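Long-range contacts in immunoreactive 84kD antigen PG93 (Porphyromonas gingivalis, PDB 5M11), which serves as an essential bacterial surface component of the type IX secretion system, and binds calcium and zinc ions: residues Ile533-Val538 with Val590-Val595; Asp539-Val544 with Lys597-Trp602; Phe553-Ala558 with Pro568-Pro573. All coordinates share one frame; numbering follows the deposited sequence.

Interaction 1. Residues Ile533-Val538 with Val590-Val595; sequences IYAMAV and VTDIVV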
ATOM      1  N   ILE A 533     -21.681   1.798   9.727  1.00 69.29           N
ATOM      2  CA  ILE A 533     -21.366   3.020   8.972  1.00 65.77           C
ATOM      3  C   ILE A 533     -19.865   3.231   9.082  1.00 67.22           C
ATOM      4  O   ILE A 533     -19.354   3.398  10.190  1.00 65.75           O
ATOM      5  CB  ILE A 533     -22.161   4.258   9.478  1.00 68.02           C
ATOM      6  CG1 ILE A 533     -23.687   4.013   9.506  1.00 70.57           C
ATOM      7  CG2 ILE A 533     -21.795   5.522   8.680  1.00 67.12           C
ATOM      8  CD1 ILE A 533     -24.343   3.727   8.146  1.00 81.09           C
ATOM      9  N   TYR A 534     -19.148   3.177   7.951  1.00 63.52           N
ATOM     10  CA  TYR A 534     -17.682   3.273   7.976  1.00 61.51           C
ATOM     11  C   TYR A 534     -17.170   4.638   7.594  1.00 61.63           C
ATOM     12  O   TYR A 534     -16.130   5.043   8.110  1.00 59.33           O
ATOM     13  CB  TYR A 534     -17.039   2.225   7.053  1.00 63.64           C
ATOM     14  CG  TYR A 534     -17.442   0.794   7.333  1.00 68.63           C
ATOM     15  CD1 TYR A 534     -17.030   0.148   8.497  1.00 71.73           C
ATOM     16  CD2 TYR A 534     -18.190   0.068   6.414  1.00 71.92           C
ATOM     17  CE1 TYR A 534     -17.381  -1.177   8.751  1.00 76.01           C
ATOM     18  CE2 TYR A 534     -18.560  -1.254   6.664  1.00 76.60           C
ATOM     19  CZ  TYR A 534     -18.150  -1.873   7.835  1.00 86.59           C
ATOM     20  OH  TYR A 534     -18.516  -3.173   8.099  1.00 92.88           O
ATOM     21  N   ALA A 535     -17.876   5.332   6.691  1.00 58.47           N
ATOM     22  CA  ALA A 535     -17.476   6.634   6.181  1.00 57.46           C
ATOM     23  C   ALA A 535     -18.623   7.621   6.171  1.00 64.55           C
ATOM     24  O   ALA A 535     -19.766   7.203   6.036  1.00 67.31           O
ATOM     25  CB  ALA A 535     -16.936   6.471   4.772  1.00 58.24           C
ATOM     26  N   MET A 536     -18.306   8.937   6.284  1.00 60.55           N
ATOM     27  CA  MET A 536     -19.224  10.102   6.272  1.00 59.75           C
ATOM     28  C   MET A 536     -18.577  11.313   5.614  1.00 60.52           C
ATOM     29  O   MET A 536     -17.407  11.582   5.894  1.00 60.11           O
ATOM     30  CB  MET A 536     -19.610  10.502   7.688  1.00 62.41           C
ATOM     31  CG  MET A 536     -20.512   9.544   8.352  1.00 68.54           C
ATOM     32  SD  MET A 536     -20.736  10.061  10.047  1.00 73.72           S
ATOM     33  CE  MET A 536     -21.814   8.901  10.496  1.00 72.96           C
ATOM     34  N   ALA A 537     -19.324  12.066   4.775  1.00 54.88           N
ATOM     35  CA  ALA A 537     -18.791  13.245   4.090  1.00 53.36           C
ATOM     36  C   ALA A 537     -19.855  14.270   3.853  1.00 58.41           C
ATOM     37  O   ALA A 537     -20.933  13.906   3.389  1.00 61.02           O
ATOM     38  CB  ALA A 537     -18.181  12.840   2.754  1.00 54.28           C
ATOM     39  N   VAL A 538     -19.559  15.558   4.099  1.00 53.27           N
ATOM     40  CA  VAL A 538     -20.538  16.612   3.828  1.00 53.36           C
ATOM     41  C   VAL A 538     -20.252  17.214   2.423  1.00 61.21           C
ATOM     42  O   VAL A 538     -19.134  17.658   2.127  1.00 60.37           O
ATOM     43  CB  VAL A 538     -20.691  17.674   4.966  1.00 54.73           C
ATOM     44  CG1 VAL A 538     -19.610  18.742   4.948  1.00 51.96           C
ATOM     45  CG2 VAL A 538     -22.086  18.304   4.946  1.00 56.35           C
ATOM     46  N   VAL A 590     -18.055   0.158   1.752  1.00 72.61           N
ATOM     47  CA  VAL A 590     -17.483   1.485   1.475  1.00 69.54           C
ATOM     48  C   VAL A 590     -16.682   1.932   2.721  1.00 70.99           C
ATOM     49  O   VAL A 590     -17.248   2.077   3.811  1.00 70.13           O
ATOM     50  CB  VAL A 590     -18.578   2.521   1.045  1.00 72.53           C
ATOM     51  CG1 VAL A 590     -18.034   3.954   1.012  1.00 69.95           C
ATOM     52  CG2 VAL A 590     -19.177   2.155  -0.304  1.00 73.54           C
ATOM     53  N   THR A 591     -15.362   2.137   2.532  1.00 65.45           N
ATOM     54  CA  THR A 591     -14.395   2.496   3.574  1.00 63.13           C
ATOM     55  C   THR A 591     -14.194   4.027   3.681  1.00 64.98           C
ATOM     56  O   THR A 591     -14.049   4.538   4.796  1.00 63.08           O
ATOM     57  CB  THR A 591     -13.077   1.782   3.302  1.00 65.25           C
ATOM     58  OG1 THR A 591     -12.657   2.122   1.988  1.00 65.57           O
ATOM     59  CG2 THR A 591     -13.197   0.275   3.397  1.00 64.27           C
ATOM     60  N   ASP A 592     -14.174   4.757   2.538  1.00 61.38           N
ATOM     61  CA  ASP A 592     -14.010   6.217   2.563  1.00 58.83           C
ATOM     62  C   ASP A 592     -14.755   6.912   1.432  1.00 60.36           C
ATOM     63  O   ASP A 592     -15.044   6.308   0.388  1.00 61.27           O
ATOM     64  CB  ASP A 592     -12.524   6.654   2.552  1.00 59.74           C
ATOM     65  CG  ASP A 592     -12.228   7.876   3.436  1.00 70.03           C
ATOM     66  OD1 ASP A 592     -13.183   8.421   4.052  1.00 72.46           O
ATOM     67  OD2 ASP A 592     -11.042   8.262   3.544  1.00 69.43           O
ATOM     68  N   ILE A 593     -15.086   8.196   1.676  1.00 54.14           N
ATOM     69  CA  ILE A 593     -15.766   9.118   0.754  1.00 53.36           C
ATOM     70  C   ILE A 593     -15.070  10.485   0.859  1.00 55.16           C
ATOM     71  O   ILE A 593     -14.845  10.991   1.960  1.00 53.79           O
ATOM     72  CB  ILE A 593     -17.332   9.239   0.968  1.00 56.42           C
ATOM     73  CG1 ILE A 593     -18.014   7.864   1.108  1.00 58.42           C
ATOM     74  CG2 ILE A 593     -18.002  10.051  -0.163  1.00 55.58           C
ATOM     75  CD1 ILE A 593     -19.171   7.832   2.019  1.00 67.89           C
ATOM     76  N   VAL A 594     -14.770  11.079  -0.303  1.00 51.33           N
ATOM     77  CA  VAL A 594     -14.174  12.399  -0.482  1.00 49.86           C
ATOM     78  C   VAL A 594     -15.012  13.123  -1.559  1.00 57.72           C
ATOM     79  O   VAL A 594     -15.513  12.463  -2.473  1.00 59.37           O
ATOM     80  CB  VAL A 594     -12.678  12.244  -0.811  1.00 52.02           C
ATOM     81  CG1 VAL A 594     -12.158  13.357  -1.706  1.00 51.76           C
ATOM     82  CG2 VAL A 594     -11.869  12.155   0.470  1.00 50.65           C
ATOM     83  N   VAL A 595     -15.234  14.452  -1.411  1.00 55.57           N
ATOM     84  CA  VAL A 595     -16.078  15.221  -2.338  1.00 56.90           C
ATOM     85  C   VAL A 595     -15.259  16.293  -3.120  1.00 63.80           C
ATOM     86  O   VAL A 595     -14.569  17.141  -2.529  1.00 63.13           O
ATOM     87  CB  VAL A 595     -17.304  15.848  -1.610  1.00 60.07           C
ATOM     88  CG1 VAL A 595     -18.162  16.674  -2.566  1.00 61.87           C
ATOM     89  CG2 VAL A 595     -18.156  14.777  -0.928  1.00 59.55           C
TER
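Ala535 and Ala537 of strand 533-538 rest on the branched side chain of Ile593 in strand 590-595. With chi1 of Ile593 at -47°, CG1 lies beside the backbone N and CG2 anti to it, which sends the two branches to different alanines. Ile593 CD1 lies 3.8 Å from Ala535 CB, while Ile593 CG2 is 4.0 Å from Ala537 CB. Val595 CG2 adds a second apolar neighbour, 4.2 Å from the same Ala537 CB. Backbone also serves as packing surface: Ala535 CB sits 3.5 Å from Thr591 O, and Tyr534 brings CD2, an edge atom of its ring, to 3.4 Å from Val590 O, which lies near the ring plane.

The strands run almost parallel, 5° apart, with axes 5.2 Å from each other. Each is the first strand of an antiparallel sheet, and the two sheets follow one another in sequence, as successive blades of a beta-propeller do. Both carry a classic beta bulge at matching places: Tyr534 and Ala535 face Gly547, Thr591 and Asp592 face Ala604.

Two polar atoms of strand 590-595 bond to strand 636-642 of the next sheet: Thr591 OG1 to Ile636 O, and Asp592 OD2 to Leu639 N. Asp592 OD1 instead turns back to a weak bond from Ile593 N. Asp592 and Glu318 are ligands of a zinc site seen in this protein, but here the zinc ion about 4 Å from the Asp592 side chain is too far to count as bound to it.

Interaction 2. Residues Asp539-Val544 with Lys597-Trp602; sequences DHNGSV and KLNHKW. With ZN (zinc ion), chain E; PG4 (tetraethylene glycol), chain P.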
ATOM      1  N   ASP A 539     -21.247  17.169   1.542  1.00 61.24           N
ATOM      2  CA  ASP A 539     -21.020  17.728   0.224  1.00 63.43           C
ATOM      3  C   ASP A 539     -21.373  19.223   0.233  1.00 72.58           C
ATOM      4  O   ASP A 539     -21.657  19.771   1.302  1.00 72.70           O
ATOM      5  CB  ASP A 539     -21.768  16.927  -0.850  1.00 67.01           C
ATOM      6  CG  ASP A 539     -23.253  17.147  -1.010  1.00 83.13           C
ATOM      7  OD1 ASP A 539     -23.828  17.950  -0.235  1.00 84.75           O
ATOM      8  OD2 ASP A 539     -23.848  16.518  -1.918  1.00 91.62           O
ATOM      9  N   HIS A 540     -21.346  19.887  -0.936  1.00 73.27           N
ATOM     10  CA  HIS A 540     -21.651  21.317  -1.024  1.00 75.77           C
ATOM     11  C   HIS A 540     -23.156  21.610  -0.864  1.00 80.64           C
ATOM     12  O   HIS A 540     -23.504  22.734  -0.499  1.00 81.33           O
ATOM     13  CB  HIS A 540     -21.149  21.908  -2.344  1.00 78.79           C
ATOM     14  CG  HIS A 540     -19.696  21.685  -2.610  1.00 81.74           C
ATOM     15  ND1 HIS A 540     -19.209  21.603  -3.905  1.00 85.10           N
ATOM     16  CD2 HIS A 540     -18.669  21.522  -1.746  1.00 82.25           C
ATOM     17  CE1 HIS A 540     -17.906  21.411  -3.787  1.00 83.29           C
ATOM     18  NE2 HIS A 540     -17.534  21.340  -2.508  1.00 81.93           N
ATOM     19  N   ASN A 541     -24.036  20.603  -1.116  1.00 76.54           N
ATOM     20  CA  ASN A 541     -25.503  20.713  -1.013  1.00 77.78           C
ATOM     21  C   ASN A 541     -26.018  20.439   0.434  1.00 78.72           C
ATOM     22  O   ASN A 541     -27.201  20.102   0.624  1.00 79.75           O
ATOM     23  CB  ASN A 541     -26.182  19.748  -2.005  1.00 79.14           C
ATOM     24  CG  ASN A 541     -25.948  20.048  -3.463  1.00105.64           C
ATOM     25  OD1 ASN A 541     -25.829  21.209  -3.879  1.00102.55           O
ATOM     26  ND2 ASN A 541     -25.938  18.999  -4.284  1.00 97.49           N
ATOM     27  N   GLY A 542     -25.124  20.591   1.419  1.00 70.48           N
ATOM     28  CA  GLY A 542     -25.404  20.362   2.831  1.00 68.57           C
ATOM     29  C   GLY A 542     -25.888  18.964   3.172  1.00 70.32           C
ATOM     30  O   GLY A 542     -26.615  18.790   4.160  1.00 69.30           O
ATOM     31  N   SER A 543     -25.493  17.954   2.333  1.00 65.50           N
ATOM     32  CA  SER A 543     -25.834  16.529   2.460  1.00 64.17           C
ATOM     33  C   SER A 543     -24.715  15.730   3.127  1.00 65.76           C
ATOM     34  O   SER A 543     -23.535  15.985   2.840  1.00 64.63           O
ATOM     35  CB  SER A 543     -26.118  15.916   1.093  1.00 66.45           C
ATOM     36  OG  SER A 543     -27.017  16.684   0.319  1.00 76.31           O
ATOM     37  N   VAL A 544     -25.066  14.759   4.008  1.00 60.74           N
ATOM     38  CA  VAL A 544     -24.037  13.935   4.629  1.00 58.41           C
ATOM     39  C   VAL A 544     -24.116  12.560   3.997  1.00 64.35           C
ATOM     40  O   VAL A 544     -24.988  11.764   4.323  1.00 66.44           O
ATOM     41  CB  VAL A 544     -23.992  13.914   6.177  1.00 60.74           C
ATOM     42  CG1 VAL A 544     -23.012  12.858   6.681  1.00 59.43           C
ATOM     43  CG2 VAL A 544     -23.569  15.274   6.704  1.00 59.48           C
ATOM     44  N   LYS A 597     -14.493  19.383  -6.158  1.00 62.12           N
ATOM     45  CA  LYS A 597     -14.702  20.805  -6.409  1.00 62.62           C
ATOM     46  C   LYS A 597     -15.975  20.905  -7.263  1.00 67.77           C
ATOM     47  O   LYS A 597     -16.706  21.902  -7.202  1.00 67.61           O
ATOM     48  CB  LYS A 597     -13.454  21.336  -7.146  1.00 66.02           C
ATOM     49  CG  LYS A 597     -13.457  22.797  -7.550  1.00 82.67           C
ATOM     50  CD  LYS A 597     -12.187  23.160  -8.343  1.00 89.61           C
ATOM     51  CE  LYS A 597     -12.245  22.822  -9.821  1.00 90.09           C
ATOM     52  NZ  LYS A 597     -13.059  23.798 -10.597  1.00 97.41           N
ATOM     53  N   LEU A 598     -16.246  19.818  -8.043  1.00 64.48           N
ATOM     54  CA  LEU A 598     -17.420  19.665  -8.904  1.00 65.06           C
ATOM     55  C   LEU A 598     -18.582  19.049  -8.151  1.00 70.88           C
ATOM     56  O   LEU A 598     -19.628  18.806  -8.762  1.00 74.27           O
ATOM     57  CB  LEU A 598     -17.107  18.799 -10.130  1.00 64.94           C
ATOM     58  CG  LEU A 598     -15.978  19.227 -11.056  1.00 68.93           C
ATOM     59  CD1 LEU A 598     -15.882  18.276 -12.227  1.00 70.66           C
ATOM     60  CD2 LEU A 598     -16.134  20.655 -11.539  1.00 68.84           C
ATOM     61  N   ASN A 599     -18.411  18.793  -6.828  1.00 64.81           N
ATOM     62  CA  ASN A 599     -19.391  18.154  -5.937  1.00 63.86           C
ATOM     63  C   ASN A 599     -19.582  16.647  -6.310  1.00 66.95           C
ATOM     64  O   ASN A 599     -20.558  16.013  -5.902  1.00 65.01           O
ATOM     65  CB  ASN A 599     -20.727  18.915  -5.934  1.00 66.05           C
ATOM     66  CG  ASN A 599     -21.525  18.825  -4.661  1.00 86.07           C
ATOM     67  OD1 ASN A 599     -21.024  18.462  -3.579  1.00 73.29           O
ATOM     68  ND2 ASN A 599     -22.783  19.226  -4.766  1.00 80.28           N
ATOM     69  N   HIS A 600     -18.616  16.082  -7.067  1.00 64.51           N
ATOM     70  CA  HIS A 600     -18.601  14.670  -7.438  1.00 64.84           C
ATOM     71  C   HIS A 600     -18.005  13.903  -6.286  1.00 63.40           C
ATOM     72  O   HIS A 600     -17.335  14.508  -5.449  1.00 61.55           O
ATOM     73  CB  HIS A 600     -17.837  14.422  -8.749  1.00 67.65           C
ATOM     74  CG  HIS A 600     -18.493  14.984  -9.976  1.00 74.13           C
ATOM     75  ND1 HIS A 600     -17.742  15.394 -11.067  1.00 77.32           N
ATOM     76  CD2 HIS A 600     -19.804  15.190 -10.246  1.00 78.70           C
ATOM     77  CE1 HIS A 600     -18.612  15.826 -11.963  1.00 79.99           C
ATOM     78  NE2 HIS A 600     -19.871  15.720 -11.518  1.00 81.23           N
ATOM     79  N   LYS A 601     -18.278  12.596  -6.193  1.00 58.48           N
ATOM     80  CA  LYS A 601     -17.840  11.809  -5.044  1.00 56.48           C
ATOM     81  C   LYS A 601     -16.808  10.740  -5.387  1.00 62.92           C
ATOM     82  O   LYS A 601     -17.037   9.923  -6.273  1.00 65.13           O
ATOM     83  CB  LYS A 601     -19.063  11.151  -4.382  1.00 58.54           C
ATOM     84  CG  LYS A 601     -19.847  12.075  -3.448  1.00 57.21           C
ATOM     85  CD  LYS A 601     -20.792  13.066  -4.135  1.00 56.34           C
ATOM     86  CE  LYS A 601     -21.157  14.156  -3.164  1.00 55.96           C
ATOM     87  NZ  LYS A 601     -22.101  15.158  -3.728  1.00 60.51           N
ATOM     88  N   TRP A 602     -15.665  10.747  -4.677  1.00 59.00           N
ATOM     89  CA  TRP A 602     -14.624   9.728  -4.820  1.00 58.38           C
ATOM     90  C   TRP A 602     -14.884   8.701  -3.745  1.00 62.41           C
ATOM     91  O   TRP A 602     -14.849   9.025  -2.560  1.00 61.02           O
ATOM     92  CB  TRP A 602     -13.209  10.319  -4.741  1.00 55.64           C
ATOM     93  CG  TRP A 602     -12.836  11.119  -5.951  1.00 57.50           C
ATOM     94  CD1 TRP A 602     -12.943  12.471  -6.103  1.00 60.22           C
ATOM     95  CD2 TRP A 602     -12.349  10.610  -7.202  1.00 58.83           C
ATOM     96  NE1 TRP A 602     -12.528  12.839  -7.366  1.00 60.80           N
ATOM     97  CE2 TRP A 602     -12.181  11.715  -8.068  1.00 63.12           C
ATOM     98  CE3 TRP A 602     -12.062   9.321  -7.687  1.00 61.40           C
ATOM     99  CZ2 TRP A 602     -11.742  11.570  -9.390  1.00 64.05           C
ATOM    100  CZ3 TRP A 602     -11.620   9.180  -8.996  1.00 64.27           C
ATOM    101  CH2 TRP A 602     -11.448  10.296  -9.826  1.00 65.37           C
TER
HETATM  102 ZN    ZN E 804     -21.773  16.187 -12.452  1.00 88.92          ZN
HETATM  103  O1  PG4 P 815     -21.083  21.820  -9.211  1.00 90.99           O
HETATM  104  C1  PG4 P 815     -20.534  22.842  -8.358  1.00 91.43           C
HETATM  105  C2  PG4 P 815     -21.041  22.704  -6.916  1.00 90.77           C
HETATM  106  O2  PG4 P 815     -20.091  23.247  -5.994  1.00 89.95           O
HETATM  107  C3  PG4 P 815     -20.573  24.443  -5.382  1.00 93.09           C
HETATM  108  C4  PG4 P 815     -19.572  24.961  -4.352  1.00 95.64           C
HETATM  109  O3  PG4 P 815     -20.205  25.109  -3.077  1.00 96.39           O
HETATM  110  C5  PG4 P 815     -19.319  25.677  -2.116  1.00 95.93           C
HETATM  111  C6  PG4 P 815     -19.441  24.896  -0.817  1.00 95.20           C
HETATM  112  O4  PG4 P 815     -18.153  24.432  -0.420  1.00 93.66           O
HETATM  113  C7  PG4 P 815     -18.106  24.232   0.992  1.00 93.11           C
HETATM  114  C8  PG4 P 815     -17.711  22.792   1.319  1.00 92.14           C
HETATM  115  O5  PG4 P 815     -18.879  21.965   1.415  1.00 91.80           O
HETATM  116  O   HOH W   1     -21.570  14.786 -14.421  1.00 62.83           O
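Two equivalent beta-hairpin turns of neighbouring sheets meet here, the type I turn Asp539-Gly542 and the loop 597-600 that leads into strand 601-606. Lys601 crosses between them. Its chain bends at chi2 (79°), bringing NZ to 2.9 Å from Asp539 OD2 in a salt bridge that uses the anti lone pair of the carboxylate oxygen. The same NZ donates to Asn599 O at 2.8 Å and to Glu615 O, with Asn599 OD1 a weak, longer fourth acceptor.

The Asn599 amide lies between the two turns. Its OD1 accepts from His540 N at 3.0 Å, a nearly straight bond (168°) that arrives from above the carbonyl plane. The amide runs past the His540 ring with planes only 14° apart. The ND2 atoms of Asn599 and Asn541, both donors and not bonded to each other, share Glu615 OE2 as acceptor, the Asn541 bond being weak. Within its own turn, Asp539 OD1 receives Ser543 N at 3.1 Å, and OD2 is also met by Trp545 NE1.

At the solvent side a tetraethylene glycol, probably from the crystallisation liquor, lies against His540, whose ND1 donates to O2 of the glycol at 2.8 Å. Farther along the same loop, His600 NE2 binds a zinc ion at 2.2 Å, with a water and one atom from outside the two segments as further ligands.

Trp602 NE1 bonds to Asp596 OD1 just as Trp545 NE1 bonds to Asp539. The two hairpin turns thus share a spacing, an Asp accepting from the indole N-H of the Trp six residues on and a positive-phi residue, Gly542 or Asn599, three after the Asp, consistent with a recurring blade repeat of a beta-propeller.

Interaction 3. Residues Phe553-Ala558 with Pro568-Pro573; sequences FGVYNA and PIAVRP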
ATOM      1  N   PHE A 553     -25.263   6.070   0.734  1.00 72.14           N
ATOM      2  CA  PHE A 553     -26.559   6.772   0.890  1.00 73.39           C
ATOM      3  C   PHE A 553     -26.380   8.121   1.600  1.00 76.26           C
ATOM      4  O   PHE A 553     -25.570   8.235   2.525  1.00 74.56           O
ATOM      5  CB  PHE A 553     -27.623   5.920   1.629  1.00 77.01           C
ATOM      6  CG  PHE A 553     -27.182   5.261   2.915  1.00 76.93           C
ATOM      7  CD1 PHE A 553     -27.332   5.909   4.134  1.00 77.68           C
ATOM      8  CD2 PHE A 553     -26.629   3.984   2.907  1.00 78.83           C
ATOM      9  CE1 PHE A 553     -26.931   5.293   5.321  1.00 77.97           C
ATOM     10  CE2 PHE A 553     -26.207   3.382   4.093  1.00 80.78           C
ATOM     11  CZ  PHE A 553     -26.369   4.035   5.291  1.00 77.35           C
ATOM     12  N   GLY A 554     -27.139   9.118   1.157  1.00 73.63           N
ATOM     13  CA  GLY A 554     -27.044  10.471   1.695  1.00 72.44           C
ATOM     14  C   GLY A 554     -28.295  11.095   2.296  1.00 80.12           C
ATOM     15  O   GLY A 554     -29.417  10.932   1.781  1.00 82.52           O
ATOM     16  N   VAL A 555     -28.084  11.848   3.395  1.00 75.33           N
ATOM     17  CA  VAL A 555     -29.123  12.589   4.098  1.00 76.07           C
ATOM     18  C   VAL A 555     -29.075  14.026   3.579  1.00 80.29           C
ATOM     19  O   VAL A 555     -28.051  14.693   3.731  1.00 78.51           O
ATOM     20  CB  VAL A 555     -28.981  12.518   5.648  1.00 78.56           C
ATOM     21  CG1 VAL A 555     -30.141  13.231   6.343  1.00 79.83           C
ATOM     22  CG2 VAL A 555     -28.880  11.077   6.128  1.00 78.71           C
ATOM     23  N   TYR A 556     -30.166  14.498   2.958  1.00 78.10           N
ATOM     24  CA  TYR A 556     -30.233  15.874   2.469  1.00 76.59           C
ATOM     25  C   TYR A 556     -30.515  16.825   3.674  1.00 78.64           C
ATOM     26  O   TYR A 556     -30.992  16.365   4.725  1.00 75.76           O
ATOM     27  CB  TYR A 556     -31.280  15.977   1.347  1.00 79.15           C
ATOM     28  CG  TYR A 556     -30.749  15.497   0.012  1.00 80.64           C
ATOM     29  CD1 TYR A 556     -30.636  16.366  -1.070  1.00 83.17           C
ATOM     30  CD2 TYR A 556     -30.303  14.185  -0.156  1.00 80.79           C
ATOM     31  CE1 TYR A 556     -30.118  15.936  -2.295  1.00 83.83           C
ATOM     32  CE2 TYR A 556     -29.771  13.748  -1.370  1.00 81.26           C
ATOM     33  CZ  TYR A 556     -29.678  14.627  -2.436  1.00 88.43           C
ATOM     34  OH  TYR A 556     -29.143  14.197  -3.625  1.00 89.14           O
ATOM     35  N   ASN A 557     -30.142  18.125   3.540  1.00 76.08           N
ATOM     36  CA  ASN A 557     -30.301  19.178   4.569  1.00 76.14           C
ATOM     37  C   ASN A 557     -29.959  18.596   5.961  1.00 78.18           C
ATOM     38  O   ASN A 557     -30.825  18.482   6.845  1.00 79.74           O
ATOM     39  CB  ASN A 557     -31.717  19.814   4.519  1.00 80.96           C
ATOM     40  CG  ASN A 557     -32.042  20.759   5.667  1.00112.80           C
ATOM     41  OD1 ASN A 557     -31.182  21.504   6.176  1.00105.87           O
ATOM     42  ND2 ASN A 557     -33.278  20.688   6.155  1.00106.89           N
ATOM     43  N   ALA A 558     -28.686  18.165   6.108  1.00 70.62           N
ATOM     44  CA  ALA A 558     -28.156  17.518   7.311  1.00 67.50           C
ATOM     45  C   ALA A 558     -28.163  18.449   8.542  1.00 69.11           C
ATOM     46  O   ALA A 558     -28.326  17.966   9.663  1.00 67.74           O
ATOM     47  CB  ALA A 558     -26.759  17.007   7.039  1.00 65.75           C
ATOM     48  N   PRO A 568     -34.323  11.028  10.394  1.00 78.53           N
ATOM     49  CA  PRO A 568     -33.723  11.451   9.114  1.00 75.98           C
ATOM     50  C   PRO A 568     -33.877  10.446   7.982  1.00 79.13           C
ATOM     51  O   PRO A 568     -33.722   9.235   8.180  1.00 80.12           O
ATOM     52  CB  PRO A 568     -32.238  11.671   9.449  1.00 74.74           C
ATOM     53  CG  PRO A 568     -32.042  11.134  10.846  1.00 79.73           C
ATOM     54  CD  PRO A 568     -33.382  11.235  11.511  1.00 78.18           C
ATOM     55  N   ILE A 569     -34.222  10.978   6.796  1.00 73.97           N
ATOM     56  CA  ILE A 569     -34.397  10.225   5.563  1.00 74.07           C
ATOM     57  C   ILE A 569     -33.057  10.191   4.802  1.00 75.69           C
ATOM     58  O   ILE A 569     -32.442  11.235   4.534  1.00 71.31           O
ATOM     59  CB  ILE A 569     -35.556  10.787   4.696  1.00 79.00           C
ATOM     60  CG1 ILE A 569     -36.891  10.791   5.476  1.00 81.83           C
ATOM     61  CG2 ILE A 569     -35.684  10.016   3.370  1.00 80.71           C
ATOM     62  CD1 ILE A 569     -37.835  11.944   5.155  1.00 86.46           C
ATOM     63  N   ALA A 570     -32.618   8.948   4.491  1.00 75.11           N
ATOM     64  CA  ALA A 570     -31.437   8.568   3.712  1.00 73.26           C
ATOM     65  C   ALA A 570     -31.874   8.182   2.325  1.00 79.55           C
ATOM     66  O   ALA A 570     -32.861   7.461   2.170  1.00 81.47           O
ATOM     67  CB  ALA A 570     -30.721   7.404   4.372  1.00 73.49           C
ATOM     68  N   VAL A 571     -31.174   8.698   1.315  1.00 76.87           N
ATOM     69  CA  VAL A 571     -31.469   8.424  -0.094  1.00 79.45           C
ATOM     70  C   VAL A 571     -30.406   7.479  -0.657  1.00 84.44           C
ATOM     71  O   VAL A 571     -29.215   7.838  -0.691  1.00 81.38           O
ATOM     72  CB  VAL A 571     -31.570   9.726  -0.945  1.00 83.04           C
ATOM     73  CG1 VAL A 571     -31.818   9.411  -2.419  1.00 84.76           C
ATOM     74  CG2 VAL A 571     -32.630  10.683  -0.404  1.00 84.02           C
ATOM     75  N   ARG A 572     -30.835   6.274  -1.094  1.00 84.54           N
ATOM     76  CA  ARG A 572     -29.946   5.305  -1.748  1.00 84.70           C
ATOM     77  C   ARG A 572     -29.949   5.651  -3.237  1.00 91.71           C
ATOM     78  O   ARG A 572     -31.023   5.661  -3.852  1.00 94.20           O
ATOM     79  CB  ARG A 572     -30.349   3.847  -1.486  1.00 84.93           C
ATOM     80  CG  ARG A 572     -30.054   3.379  -0.075  1.00 91.03           C
ATOM     81  CD  ARG A 572     -30.337   1.902   0.080  1.00102.24           C
ATOM     82  NE  ARG A 572     -29.193   1.095  -0.341  1.00116.70           N
ATOM     83  CZ  ARG A 572     -29.085  -0.214  -0.139  1.00137.78           C
ATOM     84  NH1 ARG A 572     -30.051  -0.882   0.480  1.00130.06           N
ATOM     85  NH2 ARG A 572     -28.005  -0.864  -0.548  1.00125.61           N
ATOM     86  N   PRO A 573     -28.785   6.064  -3.799  1.00 87.36           N
ATOM     87  CA  PRO A 573     -28.756   6.498  -5.203  1.00 88.55           C
ATOM     88  C   PRO A 573     -29.215   5.406  -6.157  1.00 95.79           C
ATOM     89  O   PRO A 573     -28.932   4.227  -5.938  1.00 96.24           O
ATOM     90  CB  PRO A 573     -27.284   6.865  -5.432  1.00 87.68           C
ATOM     91  CG  PRO A 573     -26.731   7.104  -4.095  1.00 89.40           C
ATOM     92  CD  PRO A 573     -27.441   6.150  -3.196  1.00 86.25           C
TER
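Gly554 and Val571 form an antiparallel hydrogen-bonded pair: Gly554 N donates to Val571 O at 3.1 Å, and Val571 N returns a bond to Gly554 O at 2.9 Å. This joins strand 551-555 to strand 570-575 as the third and fourth strands of one antiparallel sheet, a blade of what looks like a beta-propeller. Val571 O is approached as well by the CA-H of Phe553.

Side chains close round this bridge. Phe553 meets Ala570 obliquely, its CD1 3.7 Å from Ala570 CB, and the aliphatic stem of Arg572 brings CG to 3.9 Å from Phe553 CB. Val555 turns CG1, the branch anti to its backbone N, toward the start of the other segment, 3.5 Å from Ile569 O and 4.1 Å from Pro568 CB. Further along, Tyr556 CD2 lies 4.2 Å from Val571 CG2.

The next layer positions these groups. The Phe553 ring lies against His530, the two planes about 20° apart, and both Phe553 and Val555 pack on Met546 of the adjoining strand 544-548. Ala570 is bonded through its backbone to Val521. Beyond its stem, Arg572 bends at chi3 (85°) and ends in a salt bridge from NH2 to Asp586 OD2.

Interactions 1 and 2 join the same two neighbouring sheets at successive levels, and interaction 3 lies within the first of those sheets. Interactions 1 and 2 are partly buried; interaction 3 is buried although it lies farthest from the centre of the chain. Interaction 1 is small apolar packing between strands whose backbones bond elsewhere, interaction 2 a polar, partly solvent-exposed meeting of turns beside a zinc ion, interaction 3 a pairing by backbone bonds. They are physically continuous: probable hydrogen bonds link Val594 O to Trp602 N at 2.8 Å between interactions 1 and 2, and Val544 N to Val555 O at 3.0 Å between 2 and 3, while Ile533 packs on Phe553 between 1 and 3.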